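Local coordinates for LS-24 (Lathyrus sativus, PDB 3LP9), which probably binds hemin as a monomer and spermine as a dimer, and may act in the oxidative stress response and polyamine biosynthesis, at residues A[10-19]-A[86-94]. Sequence-based numbering, arbitrary orientation.
Sequences FRSSKNNEAY and IDYAPHSKK
Y88 lays one face of its ring against F10 and points its hydroxyl at the backbone of S13, and three observations fix its place. F10 CE2 lies over that face, 3.3 Å from Y88 CE1; the planes meet obliquely, at 52°. Y19 approaches through CE2, 3.6 Å from Y88 CD2, its plane also oblique to that of Y88. At the phenol end, S13 N donates to Y88 OH near the plane of the ring, over 3.0 Å but bent (N-H...O 138°). Y88 CG sits between its own backbone N and carbonyl carbon (chi1 57°), a rotamer that carries the ring across to the 10–19 hairpin.

Farther out, P90 packs its CB 3.7 Å from K14 CD, and the same CB also touches Y19 OH. Beyond CD, a water takes a hydrogen bond from K14 NZ (2.8 Å) and gives one to P90 O, bridging the two segments.

Second-shell bonds shape both loops. S12 OG accepts from K14 N at 3.1 Å, an ST turn leading into the type II turn 14–17, while D87 OD1 accepts from A89 N in an Asx turn directly after strand 82-87. S13 OG bonds N73, whose backbone also pairs with Y88, and F10 rests on A75 of strand 74-79. An aromatic cluster thus joins the first hairpin of one antiparallel sheet to the next sheet, an interface between successive blades of the four-bladed hemopexin propeller.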
ATOM      1  N   PHE A  10      17.520  -2.319  11.024  1.00 15.88           N
ATOM      2  CA  PHE A  10      18.594  -2.541  10.069  1.00 15.55           C
ATOM      3  C   PHE A  10      19.874  -1.803  10.462  1.00 15.37           C
ATOM      4  O   PHE A  10      19.860  -0.839  11.199  1.00 15.40           O
ATOM      5  CB  PHE A  10      18.111  -2.237   8.629  1.00 16.13           C
ATOM      6  CG  PHE A  10      17.979  -0.785   8.292  1.00 16.33           C
ATOM      7  CD1 PHE A  10      16.717  -0.219   8.108  1.00 17.06           C
ATOM      8  CD2 PHE A  10      19.144   0.003   7.995  1.00 18.33           C
ATOM      9  CE1 PHE A  10      16.602   1.147   7.698  1.00 16.09           C
ATOM     10  CE2 PHE A  10      19.044   1.345   7.598  1.00 16.09           C
ATOM     11  CZ  PHE A  10      17.792   1.911   7.452  1.00 16.70           C
ATOM     12  N   ARG A  11      20.997  -2.338  10.022  1.00 15.80           N
ATOM     13  CA  ARG A  11      22.283  -1.745  10.273  1.00 15.68           C
ATOM     14  C   ARG A  11      22.595  -0.512   9.379  1.00 15.76           C
ATOM     15  O   ARG A  11      22.436  -0.539   8.128  1.00 15.61           O
ATOM     16  CB  ARG A  11      23.387  -2.819  10.102  1.00 15.32           C
ATOM     17  CG  ARG A  11      24.733  -2.339  10.678  1.00 15.83           C
ATOM     18  CD  ARG A  11      25.884  -3.170  10.341  1.00 14.64           C
ATOM     19  NE  ARG A  11      25.723  -3.674   9.018  1.00 17.02           N
ATOM     20  CZ  ARG A  11      26.104  -4.877   8.646  1.00 17.60           C
ATOM     21  NH1 ARG A  11      26.680  -5.691   9.518  1.00 16.83           N
ATOM     22  NH2 ARG A  11      25.864  -5.282   7.416  1.00 18.44           N
ATOM     23  N   SER A  12      23.094   0.548  10.018  1.00 15.49           N
ATOM     24  CA  SER A  12      23.505   1.744   9.275  1.00 15.89           C
ATOM     25  C   SER A  12      24.873   1.552   8.647  1.00 15.71           C
ATOM     26  O   SER A  12      25.675   0.776   9.144  1.00 15.30           O
ATOM     27  CB  SER A  12      23.514   2.959  10.176  1.00 15.36           C
ATOM     28  OG  SER A  12      23.828   4.117   9.415  1.00 14.95           O
ATOM     29  N   SER A  13      25.125   2.219   7.523  1.00 16.45           N
ATOM     30  CA  SER A  13      26.506   2.236   6.936  1.00 16.21           C
ATOM     31  C   SER A  13      27.444   3.030   7.855  1.00 16.71           C
ATOM     32  O   SER A  13      28.679   2.887   7.770  1.00 17.05           O
ATOM     33  CB  SER A  13      26.515   2.847   5.528  1.00 15.91           C
ATOM     34  OG  SER A  13      25.955   4.130   5.517  1.00 14.30           O
ATOM     35  N   LYS A  14      26.862   3.891   8.698  1.00 15.90           N
ATOM     36  CA  LYS A  14      27.624   4.607   9.721  1.00 16.35           C
ATOM     37  C   LYS A  14      27.956   3.660  10.870  1.00 16.43           C
ATOM     38  O   LYS A  14      27.058   3.104  11.510  1.00 16.75           O
ATOM     39  CB  LYS A  14      26.863   5.844  10.260  1.00 15.86           C
ATOM     40  CG  LYS A  14      26.648   6.948   9.194  1.00 16.06           C
ATOM     41  CD  LYS A  14      26.045   8.179   9.782  1.00 15.70           C
ATOM     42  CE  LYS A  14      26.961   8.832  10.777  1.00 15.78           C
ATOM     43  NZ  LYS A  14      26.260  10.079  11.227  1.00 16.68           N
ATOM     44  N   ASN A  15      29.242   3.519  11.163  1.00 16.00           N
ATOM     45  CA  ASN A  15      29.690   2.564  12.134  1.00 15.56           C
ATOM     46  C   ASN A  15      28.932   2.557  13.448  1.00 15.97           C
ATOM     47  O   ASN A  15      28.694   3.592  14.025  1.00 15.02           O
ATOM     48  CB  ASN A  15      31.181   2.752  12.317  1.00 16.17           C
ATOM     49  CG  ASN A  15      31.793   1.769  13.268  1.00 14.54           C
ATOM     50  OD1 ASN A  15      32.107   2.141  14.386  1.00 16.10           O
ATOM     51  ND2 ASN A  15      32.036   0.535  12.815  1.00 15.49           N
ATOM     52  N   ASN A  16      28.532   1.349  13.904  1.00 16.06           N
ATOM     53  CA  ASN A  16      27.960   1.132  15.240  1.00 15.66           C
ATOM     54  C   ASN A  16      26.585   1.766  15.471  1.00 16.01           C
ATOM     55  O   ASN A  16      26.135   1.871  16.589  1.00 15.90           O
ATOM     56  CB  ASN A  16      28.947   1.568  16.316  1.00 15.56           C
ATOM     57  CG  ASN A  16      30.129   0.628  16.465  1.00 16.16           C
ATOM     58  OD1 ASN A  16      30.256  -0.433  15.804  1.00 16.56           O
ATOM     59  ND2 ASN A  16      31.006   0.999  17.342  1.00 14.81           N
ATOM     60  N   GLU A  17      25.898   2.130  14.379  1.00 16.68           N
ATOM     61  CA  GLU A  17      24.538   2.683  14.401  1.00 16.80           C
ATOM     62  C   GLU A  17      23.526   1.747  13.705  1.00 17.00           C
ATOM     63  O   GLU A  17      23.884   1.047  12.753  1.00 16.08           O
ATOM     64  CB  GLU A  17      24.539   4.062  13.715  1.00 16.88           C
ATOM     65  CG  GLU A  17      25.409   5.060  14.468  1.00 15.59           C
ATOM     66  CD  GLU A  17      25.413   6.430  13.878  1.00 15.81           C
ATOM     67  OE1 GLU A  17      24.416   6.857  13.243  1.00 16.27           O
ATOM     68  OE2 GLU A  17      26.468   7.095  14.066  1.00 17.83           O
ATOM     69  N   ALA A  18      22.277   1.760  14.212  1.00 16.37           N
ATOM     70  CA  ALA A  18      21.215   0.934  13.703  1.00 16.10           C
ATOM     71  C   ALA A  18      19.868   1.670  13.888  1.00 16.11           C
ATOM     72  O   ALA A  18      19.703   2.421  14.824  1.00 16.49           O
ATOM     73  CB  ALA A  18      21.219  -0.377  14.394  1.00 15.37           C
ATOM     74  N   TYR A  19      18.934   1.482  12.941  1.00 16.45           N
ATOM     75  CA  TYR A  19      17.573   2.041  13.005  1.00 15.80           C
ATOM     76  C   TYR A  19      16.594   0.944  13.514  1.00 15.89           C
ATOM     77  O   TYR A  19      16.604  -0.208  13.039  1.00 15.22           O
ATOM     78  CB  TYR A  19      17.155   2.538  11.600  1.00 15.90           C
ATOM     79  CG  TYR A  19      18.000   3.641  11.026  1.00 15.23           C
ATOM     80  CD1 TYR A  19      17.604   4.984  11.163  1.00 17.58           C
ATOM     81  CD2 TYR A  19      19.192   3.371  10.346  1.00 15.34           C
ATOM     82  CE1 TYR A  19      18.372   6.054  10.611  1.00 15.13           C
ATOM     83  CE2 TYR A  19      19.967   4.418   9.798  1.00 15.24           C
ATOM     84  CZ  TYR A  19      19.543   5.762   9.945  1.00 16.17           C
ATOM     85  OH  TYR A  19      20.293   6.834   9.504  1.00 15.93           O
ATOM     86  N   ILE A  86      14.815   1.797  -0.287  1.00 15.59           N
ATOM     87  CA  ILE A  86      15.079   3.201   0.002  1.00 16.02           C
ATOM     88  C   ILE A  86      16.578   3.551   0.152  1.00 16.79           C
ATOM     89  O   ILE A  86      17.437   2.682   0.316  1.00 16.46           O
ATOM     90  CB  ILE A  86      14.352   3.673   1.316  1.00 16.11           C
ATOM     91  CG1 ILE A  86      15.083   3.110   2.563  1.00 16.08           C
ATOM     92  CG2 ILE A  86      12.883   3.294   1.271  1.00 14.61           C
ATOM     93  CD1 ILE A  86      14.482   3.595   3.921  1.00 15.95           C
ATOM     94  N   ASP A  87      16.865   4.858   0.050  1.00 17.33           N
ATOM     95  CA  ASP A  87      18.152   5.383   0.390  1.00 16.51           C
ATOM     96  C   ASP A  87      17.896   6.187   1.632  1.00 16.56           C
ATOM     97  O   ASP A  87      17.214   7.178   1.544  1.00 16.59           O
ATOM     98  CB  ASP A  87      18.734   6.278  -0.701  1.00 16.90           C
ATOM     99  CG  ASP A  87      20.198   6.626  -0.397  1.00 18.02           C
ATOM    100  OD1 ASP A  87      20.407   7.257   0.690  1.00 17.84           O
ATOM    101  OD2 ASP A  87      21.129   6.202  -1.154  1.00 17.09           O
ATOM    102  N   TYR A  88      18.401   5.752   2.794  1.00 16.31           N
ATOM    103  CA  TYR A  88      18.079   6.443   4.046  1.00 16.10           C
ATOM    104  C   TYR A  88      19.114   7.542   4.366  1.00 15.67           C
ATOM    105  O   TYR A  88      19.136   8.045   5.463  1.00 15.40           O
ATOM    106  CB  TYR A  88      17.971   5.452   5.222  1.00 16.14           C
ATOM    107  CG  TYR A  88      19.234   4.617   5.423  1.00 15.46           C
ATOM    108  CD1 TYR A  88      19.383   3.381   4.761  1.00 15.97           C
ATOM    109  CD2 TYR A  88      20.293   5.069   6.226  1.00 15.09           C
ATOM    110  CE1 TYR A  88      20.526   2.619   4.908  1.00 13.35           C
ATOM    111  CE2 TYR A  88      21.471   4.302   6.371  1.00 13.53           C
ATOM    112  CZ  TYR A  88      21.565   3.091   5.727  1.00 14.68           C
ATOM    113  OH  TYR A  88      22.682   2.285   5.861  1.00 15.90           O
ATOM    114  N   ALA A  89      19.962   7.848   3.389  1.00 15.88           N
ATOM    115  CA  ALA A  89      20.971   8.908   3.437  1.00 15.96           C
ATOM    116  C   ALA A  89      21.291   9.370   4.844  1.00 16.04           C
ATOM    117  O   ALA A  89      20.764  10.415   5.287  1.00 16.53           O
ATOM    118  CB  ALA A  89      20.495  10.055   2.622  1.00 16.50           C
ATOM    119  N   PRO A  90      22.139   8.600   5.577  1.00 15.96           N
ATOM    120  CA  PRO A  90      22.468   8.910   6.975  1.00 15.87           C
ATOM    121  C   PRO A  90      23.256  10.191   7.236  1.00 16.33           C
ATOM    122  O   PRO A  90      23.260  10.656   8.369  1.00 16.39           O
ATOM    123  CB  PRO A  90      23.283   7.697   7.406  1.00 15.64           C
ATOM    124  CG  PRO A  90      23.953   7.264   6.231  1.00 15.85           C
ATOM    125  CD  PRO A  90      22.907   7.421   5.123  1.00 15.92           C
ATOM    126  N   HIS A  91      23.925  10.743   6.217  1.00 16.26           N
ATOM    127  CA  HIS A  91      24.703  11.975   6.333  1.00 16.34           C
ATOM    128  C   HIS A  91      23.920  13.196   5.822  1.00 16.77           C
ATOM    129  O   HIS A  91      23.770  14.174   6.543  1.00 17.01           O
ATOM    130  CB  HIS A  91      26.021  11.848   5.546  1.00 16.08           C
ATOM    131  CG  HIS A  91      26.854  10.662   5.945  1.00 16.31           C
ATOM    132  ND1 HIS A  91      26.855   9.473   5.236  1.00 16.51           N
ATOM    133  CD2 HIS A  91      27.685  10.472   6.995  1.00 13.94           C
ATOM    134  CE1 HIS A  91      27.651   8.610   5.836  1.00 14.17           C
ATOM    135  NE2 HIS A  91      28.176   9.197   6.895  1.00 13.43           N
ATOM    136  N   SER A  92      23.442  13.133   4.570  1.00 17.47           N
ATOM    137  CA  SER A  92      22.722  14.224   3.940  1.00 17.28           C
ATOM    138  C   SER A  92      21.312  14.372   4.457  1.00 17.68           C
ATOM    139  O   SER A  92      20.682  15.375   4.166  1.00 17.12           O
ATOM    140  CB  SER A  92      22.665  14.036   2.428  1.00 17.78           C
ATOM    141  OG  SER A  92      21.752  13.018   2.074  1.00 17.00           O
ATOM    142  N   LYS A  93      20.804  13.359   5.188  1.00 17.97           N
ATOM    143  CA  LYS A  93      19.415  13.355   5.678  1.00 17.06           C
ATOM    144  C   LYS A  93      18.425  13.488   4.503  1.00 17.39           C
ATOM    145  O   LYS A  93      17.265  13.891   4.680  1.00 17.82           O
ATOM    146  CB  LYS A  93      19.206  14.452   6.752  1.00 17.85           C
ATOM    147  CG  LYS A  93      20.331  14.537   7.822  1.00 16.46           C
ATOM    148  CD  LYS A  93      20.598  13.132   8.336  1.00 17.86           C
ATOM    149  CE  LYS A  93      21.372  13.065   9.677  1.00 17.59           C
ATOM    150  NZ  LYS A  93      22.714  13.657   9.549  1.00 19.77           N
ATOM    151  N   LYS A  94      18.870  13.130   3.297  1.00 16.83           N
ATOM    152  CA  LYS A  94      18.016  13.250   2.140  1.00 17.20           C
ATOM    153  C   LYS A  94      17.551  11.885   1.614  1.00 16.99           C
ATOM    154  O   LYS A  94      17.946  11.414   0.514  1.00 17.10           O
ATOM    155  CB  LYS A  94      18.759  13.993   1.058  1.00 17.29           C
ATOM    156  CG  LYS A  94      17.895  14.748   0.159  1.00 18.93           C
ATOM    157  CD  LYS A  94      18.742  15.874  -0.419  1.00 21.19           C
ATOM    158  CE  LYS A  94      19.470  16.470   0.747  1.00 20.20           C
ATOM    159  NZ  LYS A  94      20.537  17.418   0.261  1.00 22.65           N
TER
HETATM  160  O   HOH W   1      25.679  12.279   9.642  1.00 16.55           O